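Local coordinates for hypothetical protein (Ruminococcus gnavus, PDB 4QAN), which is of unknown function but has a cystatin-like fold, belongs to the NTF2-like superfamily as a divergent member, and probably binds metal ions, at residues I99-E104 against I170-E175. Residues are numbered along the deposited sequence; the frame is centred on the assembly and turned at random.
Sequences IEQFEE and IHSLKE
Both ends of one buried amide are used at once where the side chain of Gln101 reaches from helix 87-108 to the end of strand 167-172. Its OE1 accepts the backbone N-H of Leu173 at 2.7 Å from Leu173 N, with an N-H...O angle of 169°; the bond is nearly straight although the donor sits 29° off the carbonyl plane. On the other branch, NE2 of Gln101 donates to OG of Ser172 at 3.0 Å, and here the hydroxyl oxygen lies in the amide plane. That hydroxyl passes its own hydrogen on to the backbone, Ser172 OG to Lys174 O at 2.7 Å, on a carbonyl lone pair. Gln101 reaches this position with CG anti to its carbonyl carbon (chi1 -66°) and an extended chain beyond. Leu173 packs against the same amide, its CB 3.3 Å from Gln101 OE1, while its CD2 approaches the helix backbone at CA of Phe102. Nearer the surface, the side chains of Lys174, bent at chi3, and Glu104 cross at about a right angle. This salt bridge is loose: NZ of Lys174 is 3.2 Å from OE1 of Glu104, met on the syn side but out of the carboxylate plane, and its bond to OE2 is weak. The stronger partner of that ammonium is the carbonyl of Ile183. The strand, part of the antiparallel sheet against which the helix packs, consistent with a cystatin-like fold, ends irregularly, since His171 and Ser172 both face Thr160 in a classic beta bulge. With two bonds in different directions, the amide's rotation is fixed and OE1 and one N-H of NE2 are paired, so helix and strand end are joined by directional bonding, with the ion pair a peripheral addition.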
loop_
_atom_site.group_PDB
_atom_site.type_symbol
_atom_site.label_atom_id
_atom_site.label_comp_id
_atom_site.label_asym_id
_atom_site.label_seq_id
_atom_site.Cartn_x
_atom_site.Cartn_y
_atom_site.Cartn_z
ATOM N N ILE A 99 -3.363 6.246 -5.645
ATOM C CA ILE A 99 -3.473 6.194 -7.095
ATOM C C ILE A 99 -4.931 5.994 -7.470
ATOM O O ILE A 99 -5.435 6.635 -8.376
ATOM C CB ILE A 99 -2.569 5.100 -7.720
ATOM C CG1 ILE A 99 -1.096 5.511 -7.558
ATOM C CG2 ILE A 99 -2.874 4.932 -9.205
ATOM C CD1 ILE A 99 -0.069 4.419 -7.787
ATOM N N GLU A 100 -5.610 5.116 -6.749
ATOM C CA GLU A 100 -7.001 4.837 -7.029
ATOM C C GLU A 100 -7.929 5.991 -6.723
ATOM O O GLU A 100 -8.876 6.216 -7.462
ATOM C CB GLU A 100 -7.433 3.585 -6.310
ATOM C CG GLU A 100 -6.822 2.392 -6.985
ATOM C CD GLU A 100 -6.933 1.154 -6.171
ATOM O OE1 GLU A 100 -7.149 1.282 -4.949
ATOM O OE2 GLU A 100 -6.791 0.062 -6.767
ATOM N N GLN A 101 -7.646 6.747 -5.667
ATOM C CA GLN A 101 -8.377 7.984 -5.434
ATOM C C GLN A 101 -8.157 8.922 -6.610
ATOM O O GLN A 101 -9.113 9.454 -7.161
ATOM C CB GLN A 101 -7.939 8.666 -4.148
ATOM C CG GLN A 101 -8.281 7.872 -2.906
ATOM C CD GLN A 101 -8.464 8.734 -1.685
ATOM O OE1 GLN A 101 -7.781 9.744 -1.510
ATOM N NE2 GLN A 101 -9.404 8.343 -0.828
ATOM N N PHE A 102 -6.894 9.100 -6.998
ATOM C CA PHE A 102 -6.553 9.982 -8.097
ATOM C C PHE A 102 -7.299 9.564 -9.368
ATOM O O PHE A 102 -7.939 10.382 -10.010
ATOM C CB PHE A 102 -5.047 9.963 -8.320
ATOM C CG PHE A 102 -4.580 10.902 -9.388
ATOM C CD1 PHE A 102 -4.348 12.235 -9.099
ATOM C CD2 PHE A 102 -4.355 10.444 -10.685
ATOM C CE1 PHE A 102 -3.902 13.095 -10.083
ATOM C CE2 PHE A 102 -3.910 11.296 -11.673
ATOM C CZ PHE A 102 -3.679 12.623 -11.369
ATOM N N GLU A 103 -7.213 8.281 -9.707
ATOM C CA GLU A 103 -7.849 7.775 -10.936
ATOM C C GLU A 103 -9.366 7.942 -10.902
ATOM O O GLU A 103 -9.969 8.398 -11.882
ATOM C CB GLU A 103 -7.464 6.312 -11.182
ATOM C CG GLU A 103 -6.000 6.129 -11.575
ATOM C CD GLU A 103 -5.575 4.663 -11.656
ATOM O OE1 GLU A 103 -6.299 3.797 -11.144
ATOM O OE2 GLU A 103 -4.506 4.368 -12.226
ATOM N N GLU A 104 -9.974 7.600 -9.768
ATOM C CA GLU A 104 -11.418 7.742 -9.601
ATOM C C GLU A 104 -11.895 9.190 -9.840
ATOM O O GLU A 104 -12.803 9.415 -10.652
ATOM C CB GLU A 104 -11.846 7.259 -8.223
ATOM C CG GLU A 104 -13.345 7.299 -7.999
ATOM C CD GLU A 104 -13.769 6.721 -6.664
ATOM O OE1 GLU A 104 -12.950 6.042 -6.002
ATOM O OE2 GLU A 104 -14.935 6.944 -6.282
ATOM N N ILE A 170 -2.410 16.114 2.161
ATOM C CA ILE A 170 -3.730 15.539 1.980
ATOM C C ILE A 170 -3.710 14.097 2.458
ATOM O O ILE A 170 -2.974 13.295 1.913
ATOM C CB ILE A 170 -4.143 15.541 0.505
ATOM C CG1 ILE A 170 -4.159 16.972 -0.040
ATOM C CG2 ILE A 170 -5.491 14.852 0.331
ATOM C CD1 ILE A 170 -4.963 17.955 0.781
ATOM N N HIS A 171 -4.512 13.781 3.474
ATOM C CA HIS A 171 -4.687 12.396 3.922
ATOM C C HIS A 171 -5.624 11.631 3.001
ATOM O O HIS A 171 -5.448 10.422 2.777
ATOM C CB HIS A 171 -5.261 12.338 5.340
ATOM C CG HIS A 171 -5.572 10.949 5.789
ATOM N ND1 HIS A 171 -4.590 10.005 5.998
ATOM C CD2 HIS A 171 -6.749 10.325 6.012
ATOM C CE1 HIS A 171 -5.147 8.863 6.354
ATOM N NE2 HIS A 171 -6.458 9.031 6.370
ATOM N N SER A 172 -6.655 12.310 2.510
ATOM C CA SER A 172 -7.600 11.684 1.598
ATOM C C SER A 172 -8.196 12.687 0.640
ATOM O O SER A 172 -8.444 13.832 1.012
ATOM C CB SER A 172 -8.710 10.987 2.376
ATOM O OG SER A 172 -9.518 10.197 1.523
ATOM N N LEU A 173 -8.403 12.245 -0.597
ATOM C CA LEU A 173 -9.028 13.053 -1.652
ATOM C C LEU A 173 -10.547 12.905 -1.622
ATOM O O LEU A 173 -11.248 13.455 -2.469
ATOM C CB LEU A 173 -8.509 12.624 -3.032
ATOM C CG LEU A 173 -7.182 13.240 -3.472
ATOM C CD1 LEU A 173 -5.987 12.608 -2.761
ATOM C CD2 LEU A 173 -7.053 13.102 -4.979
ATOM N N LYS A 174 -11.019 12.100 -0.672
ATOM C CA LYS A 174 -12.426 11.912 -0.394
ATOM C C LYS A 174 -12.651 11.994 1.119
ATOM O O LYS A 174 -11.776 11.658 1.918
ATOM C CB LYS A 174 -12.878 10.566 -0.947
ATOM C CG LYS A 174 -12.649 10.462 -2.445
ATOM C CD LYS A 174 -13.419 9.307 -3.062
ATOM C CE LYS A 174 -12.799 7.968 -2.740
ATOM N NZ LYS A 174 -13.769 6.875 -2.997
ATOM N N GLU A 175 -13.834 12.449 1.494
ATOM C CA GLU A 175 -14.211 12.702 2.888
ATOM C C GLU A 175 -13.836 11.543 3.803
ATOM O O GLU A 175 -13.942 10.393 3.413
ATOM C CB GLU A 175 -15.721 12.900 2.941
ATOM C CG GLU A 175 -16.226 13.777 4.057
ATOM C CD GLU A 175 -17.709 14.056 3.891
ATOM O OE1 GLU A 175 -18.485 13.076 3.874
ATOM O OE2 GLU A 175 -18.088 15.242 3.759
#